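Local coordinates for protein nucleoside diphosphate kinase (Aquifex aeolicus, PDB 3ZTP) that probably transfers the gamma phosphate of ATP to nucleoside diphosphates by a ping-pong mechanism through a phosphorylated enzyme intermediate, working as a homotetramer, at residues Gly111-Lys114 against Gly115-Ala118; Ala128-Glu131 against Ile132-Phe136; Leu24-Phe27 against Ile28-Phe32. All coordinates share one frame; numbering follows the deposited sequence. Where two conformers were deposited one is given.

Interaction 1 of 3, residues Gly111-Lys114 against Gly115-Ala118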
loop_
_atom_site.group_PDB
_atom_site.type_symbol
_atom_site.label_atom_id
_atom_site.label_comp_id
_atom_site.label_asym_id
_atom_site.label_seq_id
_atom_site.Cartn_x
_atom_site.Cartn_y
_atom_site.Cartn_z
ATOM N N GLY A 111 -14.078 -13.114 22.383
ATOM C CA GLY A 111 -15.337 -12.539 21.949
ATOM C C GLY A 111 -16.230 -12.176 23.108
ATOM O O GLY A 111 -16.296 -12.860 24.129
ATOM N N THR A 112 -16.954 -11.077 22.951
ATOM C CA THR A 112 -17.901 -10.606 23.957
ATOM C C THR A 112 -19.289 -11.187 23.761
ATOM O O THR A 112 -19.855 -11.723 24.710
ATOM C CB THR A 112 -17.958 -9.068 23.926
ATOM O OG1 THR A 112 -16.656 -8.537 24.206
ATOM C CG2 THR A 112 -18.946 -8.528 24.945
ATOM N N ASP A 113 -19.820 -11.114 22.552
ATOM C CA ASP A 113 -21.212 -11.473 22.315
ATOM C C ASP A 113 -21.355 -11.899 20.850
ATOM O O ASP A 113 -20.344 -12.284 20.224
ATOM C CB ASP A 113 -22.128 -10.302 22.728
ATOM C CG ASP A 113 -21.734 -9.006 22.079
ATOM O OD1 ASP A 113 -21.520 -9.032 20.861
ATOM O OD2 ASP A 113 -21.651 -7.962 22.754
ATOM N N LYS A 114 -22.540 -11.859 20.276
ATOM C CA LYS A 114 -22.677 -12.339 18.895
ATOM C C LYS A 114 -22.321 -11.287 17.855
ATOM O O LYS A 114 -22.210 -11.601 16.661
ATOM C CB LYS A 114 -24.095 -12.891 18.651
ATOM C CG LYS A 114 -25.173 -11.832 18.633
ATOM C CD LYS A 114 -26.561 -12.470 18.794
ATOM C CE LYS A 114 -26.900 -13.398 17.652
ATOM N NZ LYS A 114 -28.324 -13.837 17.719
ATOM N N GLY A 115 -22.177 -10.034 18.284
ATOM C CA GLY A 115 -21.782 -8.951 17.393
ATOM C C GLY A 115 -20.316 -8.594 17.583
ATOM O O GLY A 115 -19.522 -8.607 16.633
ATOM N N LYS A 116 -19.949 -8.249 18.808
ATOM C CA LYS A 116 -18.555 -8.032 19.157
ATOM C C LYS A 116 -17.953 -9.381 19.468
ATOM O O LYS A 116 -17.872 -9.809 20.630
ATOM C CB LYS A 116 -18.415 -7.066 20.340
ATOM C CG LYS A 116 -18.886 -5.657 19.970
ATOM C CD LYS A 116 -18.594 -4.652 21.065
ATOM C CE LYS A 116 -18.884 -3.232 20.576
ATOM N NZ LYS A 116 -18.147 -2.205 21.359
ATOM N N ASN A 117 -17.581 -10.071 18.391
ATOM C CA ASN A 117 -17.154 -11.461 18.483
ATOM C C ASN A 117 -15.736 -11.681 17.982
ATOM O O ASN A 117 -15.422 -12.739 17.429
ATOM C CB ASN A 117 -18.130 -12.404 17.775
ATOM C CG ASN A 117 -18.205 -12.176 16.296
ATOM O OD1 ASN A 117 -17.592 -11.270 15.756
ATOM N ND2 ASN A 117 -18.995 -13.006 15.631
ATOM N N ALA A 118 -14.898 -10.671 18.174
ATOM C CA ALA A 118 -13.433 -10.746 18.057
ATOM C C ALA A 118 -12.861 -10.838 16.665
ATOM O O ALA A 118 -11.805 -10.267 16.414
ATOM C CB ALA A 118 -12.854 -11.878 18.932
#
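Asp113 turns its carboxylate across the loop, crossing the side chain of Lys116 obliquely, and places one oxygen over two successive backbone amides. OD1 of Asp113 accepts from Gly115 N at 2.8 Å on its anti side, closing an Asx turn, and from Lys116 N at 2.7 Å on its syn side, both donors lying out of the carboxylate plane. The position of CG between the backbone N and the carbonyl carbon (chi1 53°) folds the acid back over the turn. The return half of the loop answers with a carbonyl: Lys116 O takes Thr112 N at 2.8 Å, nearly in line with its C=O bond, and Asp113 N from above the carbonyl plane. Lys116, the centre of an inverse gamma turn, sends its extended chain away, while its CB stays 4.1 Å from CB of Thr112. At the base, CB of Asn117 rests 3.3 Å from Asp113 O, and the amide end reaches out of the loop, OD1 to Lys11 and ND2 to the carbonyl of Thr93. Gly111 packs closely against Asn117, CA to CA 4.1 Å. The loop joins helix 106-110 to strand 119-121 and carries Asn117, a probable ATP ligand, into the nucleotide site of the NDK fold.

Interaction 2 of 3, residues Ala128-Glu131 against Ile132-Phe136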
loop_
_atom_site.group_PDB
_atom_site.type_symbol
_atom_site.label_atom_id
_atom_site.label_comp_id
_atom_site.label_asym_id
_atom_site.label_seq_id
_atom_site.Cartn_x
_atom_site.Cartn_y
_atom_site.Cartn_z
ATOM N N ALA A 128 -13.972 -16.074 0.294
ATOM C CA ALA A 128 -12.562 -15.831 0.548
ATOM C C ALA A 128 -11.927 -15.094 -0.613
ATOM O O ALA A 128 -11.139 -14.171 -0.425
ATOM C CB ALA A 128 -11.837 -17.142 0.821
ATOM N N GLN A 129 -12.221 -15.507 -1.840
ATOM C CA GLN A 129 -11.626 -14.853 -3.005
ATOM C C GLN A 129 -11.992 -13.362 -3.027
ATOM O O GLN A 129 -11.129 -12.499 -3.242
ATOM C CB GLN A 129 -12.104 -15.539 -4.276
ATOM C CG GLN A 129 -11.600 -14.915 -5.561
ATOM C CD GLN A 129 -12.025 -15.704 -6.789
ATOM O OE1 GLN A 129 -11.560 -16.821 -7.013
ATOM N NE2 GLN A 129 -12.922 -15.130 -7.583
ATOM N N TYR A 130 -13.267 -13.056 -2.847
ATOM C CA TYR A 130 -13.720 -11.666 -2.785
ATOM C C TYR A 130 -13.083 -10.880 -1.662
ATOM O O TYR A 130 -12.603 -9.759 -1.837
ATOM C CB TYR A 130 -15.249 -11.609 -2.600
ATOM C CG TYR A 130 -15.783 -10.198 -2.373
ATOM C CD1 TYR A 130 -15.901 -9.328 -3.426
ATOM C CD2 TYR A 130 -16.149 -9.740 -1.103
ATOM C CE1 TYR A 130 -16.369 -8.044 -3.245
ATOM C CE2 TYR A 130 -16.614 -8.441 -0.914
ATOM C CZ TYR A 130 -16.715 -7.601 -1.999
ATOM O OH TYR A 130 -17.175 -6.301 -1.899
ATOM N N GLU A 131 -13.089 -11.456 -0.471
ATOM C CA GLU A 131 -12.623 -10.753 0.694
ATOM C C GLU A 131 -11.117 -10.537 0.675
ATOM O O GLU A 131 -10.635 -9.457 1.055
ATOM C CB GLU A 131 -12.992 -11.561 1.935
ATOM C CG GLU A 131 -14.505 -11.604 2.168
ATOM C CD GLU A 131 -14.913 -12.436 3.356
ATOM O OE1 GLU A 131 -14.048 -12.946 4.082
ATOM O OE2 GLU A 131 -16.133 -12.563 3.565
ATOM N N ILE A 132 -10.361 -11.547 0.246
ATOM C CA ILE A 132 -8.909 -11.373 0.131
ATOM C C ILE A 132 -8.607 -10.241 -0.832
ATOM O O ILE A 132 -7.810 -9.368 -0.488
ATOM C CB ILE A 132 -8.243 -12.670 -0.299
ATOM C CG1 ILE A 132 -8.329 -13.691 0.838
ATOM C CG2 ILE A 132 -6.799 -12.415 -0.679
ATOM C CD1 ILE A 132 -7.908 -15.104 0.434
ATOM N N CYS A 133 -9.214 -10.231 -2.014
ATOM C CA CYS A 133 -8.976 -9.164 -2.980
ATOM C C CYS A 133 -9.460 -7.809 -2.476
ATOM O O CYS A 133 -8.927 -6.763 -2.869
ATOM C CB CYS A 133 -9.651 -9.498 -4.307
ATOM S SG CYS A 133 -8.787 -10.790 -5.235
ATOM N N PHE A 134 -10.467 -7.791 -1.628
ATOM C CA PHE A 134 -10.931 -6.513 -1.136
ATOM C C PHE A 134 -9.849 -5.824 -0.309
ATOM O O PHE A 134 -9.711 -4.594 -0.343
ATOM C CB PHE A 134 -12.205 -6.648 -0.308
ATOM C CG PHE A 134 -12.951 -5.360 -0.183
ATOM C CD1 PHE A 134 -12.651 -4.426 0.787
ATOM C CD2 PHE A 134 -13.905 -5.055 -1.118
ATOM C CE1 PHE A 134 -13.331 -3.213 0.844
ATOM C CE2 PHE A 134 -14.597 -3.845 -1.063
ATOM C CZ PHE A 134 -14.292 -2.924 -0.085
ATOM N N ILE A 135 -9.090 -6.600 0.456
ATOM C CA ILE A 135 -8.139 -6.060 1.418
ATOM C C ILE A 135 -6.706 -6.024 0.886
ATOM O O ILE A 135 -5.966 -5.093 1.168
ATOM C CB ILE A 135 -8.169 -6.909 2.721
ATOM C CG1 ILE A 135 -9.587 -6.947 3.307
ATOM C CG2 ILE A 135 -7.154 -6.393 3.747
ATOM C CD1 ILE A 135 -10.198 -5.576 3.591
ATOM N N PHE A 136 -6.327 -7.056 0.130
ATOM C CA PHE A 136 -4.942 -7.261 -0.293
ATOM C C PHE A 136 -4.838 -7.465 -1.784
ATOM O O PHE A 136 -5.526 -8.327 -2.330
ATOM C CB PHE A 136 -4.351 -8.538 0.356
ATOM C CG PHE A 136 -4.172 -8.461 1.847
ATOM C CD1 PHE A 136 -3.195 -7.668 2.407
ATOM C CD2 PHE A 136 -4.995 -9.189 2.668
ATOM C CE1 PHE A 136 -3.030 -7.623 3.785
ATOM C CE2 PHE A 136 -4.813 -9.184 4.048
ATOM C CZ PHE A 136 -3.857 -8.387 4.597
#
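Tyr130 and Phe134 both hold CG anti to the backbone N, with chi1 at 174° and -161°, and one helical turn apart this sets their rings side by side, pointing the same way. The rings meet obliquely, their planes 47° apart, and the phenol end does the touching: Tyr130 OH lies 3.6 Å from CD2 of Phe134. That hydroxyl is also hydrogen-bonded to the carbonyl of Glu49, so the pair leans on helix 44-50. On another face Ile132 lays CG1 along the preceding turn, 3.1 Å from Ala128 O, and its CD1 comes to 4.4 Å from CB of Ala128, while the side chain packs on strands 3-10 and 72-78.

Beneath these groups run the helical bonds, from Ile132 N to Ala128 O at 2.8 Å and from Phe134 N to Tyr130 O at 2.9 Å; the bond from Ile135 N to Glu131 O is weak, close to the helix end. Cys133, modelled in two conformers, forms a disulfide with Cys133 of the second subunit. The extended chain of Glu131 leads away to His120 and Ser122, both hydrogen-bonded to its OE1, so this second-shell acid probably helps to orient the histidine predicted to carry the phosphate. Helix 125-135 of the NDK fold thereby packs on the antiparallel sheet, reaches the predicted active-site histidine and carries the disulfide that links two subunits of this tetramer.

Interaction 3 of 3, residues Leu24-Phe27 against Ile28-Phe32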
loop_
_atom_site.group_PDB
_atom_site.type_symbol
_atom_site.label_atom_id
_atom_site.label_comp_id
_atom_site.label_asym_id
_atom_site.label_seq_id
_atom_site.Cartn_x
_atom_site.Cartn_y
_atom_site.Cartn_z
ATOM N N LEU A 24 -2.990 -14.190 16.435
ATOM C CA LEU A 24 -2.065 -14.589 15.388
ATOM C C LEU A 24 -1.269 -15.818 15.798
ATOM O O LEU A 24 -1.080 -16.737 14.992
ATOM C CB LEU A 24 -1.131 -13.445 14.993
ATOM C CG LEU A 24 -1.831 -12.260 14.348
ATOM C CD1 LEU A 24 -0.821 -11.166 14.062
ATOM C CD2 LEU A 24 -2.557 -12.661 13.042
ATOM N N ASP A 25 -0.800 -15.855 17.049
ATOM C CA ASP A 25 -0.045 -16.991 17.557
ATOM C C ASP A 25 -0.848 -18.277 17.378
ATOM O O ASP A 25 -0.327 -19.311 16.949
ATOM C CB ASP A 25 0.318 -16.790 19.038
ATOM C CG ASP A 25 1.174 -17.902 19.575
ATOM O OD1 ASP A 25 2.152 -18.286 18.944
ATOM O OD2 ASP A 25 0.836 -18.432 20.655
ATOM N N ARG A 26 -2.135 -18.234 17.718
ATOM C CA ARG A 26 -2.939 -19.422 17.607
ATOM C C ARG A 26 -2.949 -19.968 16.174
ATOM O O ARG A 26 -2.786 -21.160 15.935
ATOM C CB ARG A 26 -4.369 -19.143 18.054
ATOM C CG ARG A 26 -5.334 -20.314 17.845
ATOM C CD ARG A 26 -4.899 -21.587 18.640
ATOM N NE ARG A 26 -6.005 -22.536 18.652
ATOM C CZ ARG A 26 -7.088 -22.387 19.404
ATOM N NH1 ARG A 26 -7.141 -21.418 20.304
ATOM N NH2 ARG A 26 -8.071 -23.241 19.292
ATOM N N PHE A 27 -3.160 -19.093 15.193
ATOM C CA PHE A 27 -3.216 -19.581 13.819
ATOM C C PHE A 27 -1.873 -20.104 13.335
ATOM O O PHE A 27 -1.816 -21.052 12.595
ATOM C CB PHE A 27 -3.786 -18.511 12.877
ATOM C CG PHE A 27 -5.258 -18.290 13.091
ATOM C CD1 PHE A 27 -6.147 -19.281 12.765
ATOM C CD2 PHE A 27 -5.725 -17.138 13.665
ATOM C CE1 PHE A 27 -7.509 -19.122 12.987
ATOM C CE2 PHE A 27 -7.066 -16.966 13.870
ATOM C CZ PHE A 27 -7.957 -17.956 13.532
ATOM N N ILE A 28 -0.788 -19.476 13.775
ATOM C CA ILE A 28 0.555 -19.981 13.469
ATOM C C ILE A 28 0.726 -21.387 14.061
ATOM O O ILE A 28 1.183 -22.319 13.371
ATOM C CB ILE A 28 1.627 -19.007 13.991
ATOM C CG1 ILE A 28 1.571 -17.702 13.183
ATOM C CG2 ILE A 28 3.009 -19.647 13.904
ATOM C CD1 ILE A 28 2.274 -16.544 13.883
ATOM N N GLN A 29 0.345 -21.555 15.330
ATOM C CA GLN A 29 0.525 -22.851 15.978
ATOM C C GLN A 29 -0.382 -23.937 15.429
ATOM O O GLN A 29 -0.059 -25.132 15.488
ATOM C CB GLN A 29 0.358 -22.734 17.485
ATOM C CG GLN A 29 1.356 -21.759 18.151
ATOM C CD GLN A 29 2.758 -21.850 17.586
ATOM O OE1 GLN A 29 3.290 -22.917 17.298
ATOM N NE2 GLN A 29 3.365 -20.690 17.406
ATOM N N GLU A 30 -1.514 -23.541 14.852
ATOM C CA GLU A 30 -2.398 -24.488 14.183
ATOM C C GLU A 30 -1.889 -24.873 12.789
ATOM O O GLU A 30 -2.492 -25.714 12.116
ATOM C CB GLU A 30 -3.802 -23.898 14.093
ATOM C CG GLU A 30 -4.477 -23.740 15.466
ATOM C CD GLU A 30 -5.156 -24.986 15.972
ATOM O OE1 GLU A 30 -5.090 -26.045 15.311
ATOM O OE2 GLU A 30 -5.773 -24.912 17.061
ATOM N N GLY A 31 -0.768 -24.296 12.357
ATOM C CA GLY A 31 -0.096 -24.760 11.146
ATOM C C GLY A 31 -0.352 -23.921 9.899
ATOM O O GLY A 31 -0.008 -24.361 8.797
ATOM N N PHE A 32 -0.956 -22.752 10.051
ATOM C CA PHE A 32 -1.229 -21.910 8.885
ATOM C C PHE A 32 -0.054 -21.005 8.584
ATOM O O PHE A 32 0.653 -20.524 9.477
ATOM C CB PHE A 32 -2.498 -21.080 9.112
ATOM C CG PHE A 32 -3.692 -21.932 9.237
ATOM C CD1 PHE A 32 -4.190 -22.566 8.106
ATOM C CD2 PHE A 32 -4.230 -22.252 10.475
ATOM C CE1 PHE A 32 -5.245 -23.440 8.187
ATOM C CE2 PHE A 32 -5.291 -23.127 10.555
ATOM C CZ PHE A 32 -5.794 -23.724 9.415
HETATM O O HOH W 1 -9.172 -25.423 17.604
#
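Arg26 and Glu30 run side by side in the same direction, and NE of the arginine meets OE2 of the acid at 2.9 Å in a salt bridge that is almost straight (176°). The carboxylate oxygen uses its anti lone pair and lies close to the guanidinium plane, so the two flat groups, turned 33° apart, meet edge on. A bend in each chain at chi2 curls the charged ends together. A water accepts from NH2 of Arg26 at 3.0 Å and gives a weak bond to OE2 of Glu30, while NH1 reaches the carbonyl of Asn104. Replacing Arg26 with an alanine would probably leave Glu30 without its charged mate and the Asn104 carbonyl without this donor.

One residue earlier along the helix, Asp25 and Gln29 form a second i, i+4 pair: NE2 of Gln29 donates to OD1 of Asp25 at 3.1 Å, approaching on the syn side but tilted out of the carboxylate plane; the same oxygen forms a salt bridge with Lys22 of the third subunit.

Farther out, backbone bonds set the spacing of these pairs, Gln29 N to Asp25 O at 2.8 Å and Glu30 N to Arg26 O at 2.9 Å. Phe27 lies inward against helices 82-90 and 106-110, its CD1 4.2 Å from CD2 of Phe32, whose N donates to Phe27 O at 3.2 Å. Gly31, with a positive phi that calls for glycine, turns the chain towards strand 33-40, closing helix 20-29 with a Schellman motif.

How the interactions relate
The three contacts lie on separate elements of one fold, their centres 20 to 22 Å apart and none touching another. Interaction 2 is the buried one, largely aromatic and aliphatic, on a helix packed against the sheet; interactions 1 and 3 are partly buried and carry more polar chemistry. In interaction 1, a loop without regular secondary structure is held by a carboxylate and a carbonyl that each take two amides. Interaction 3 lays charged and amide pairs along a helix that already has its own backbone bonds. Interactions 2 and 3 each face a different neighbouring subunit, by disulfide and by salt bridge respectively, whereas 111-118 touches no other chain of the tetramer.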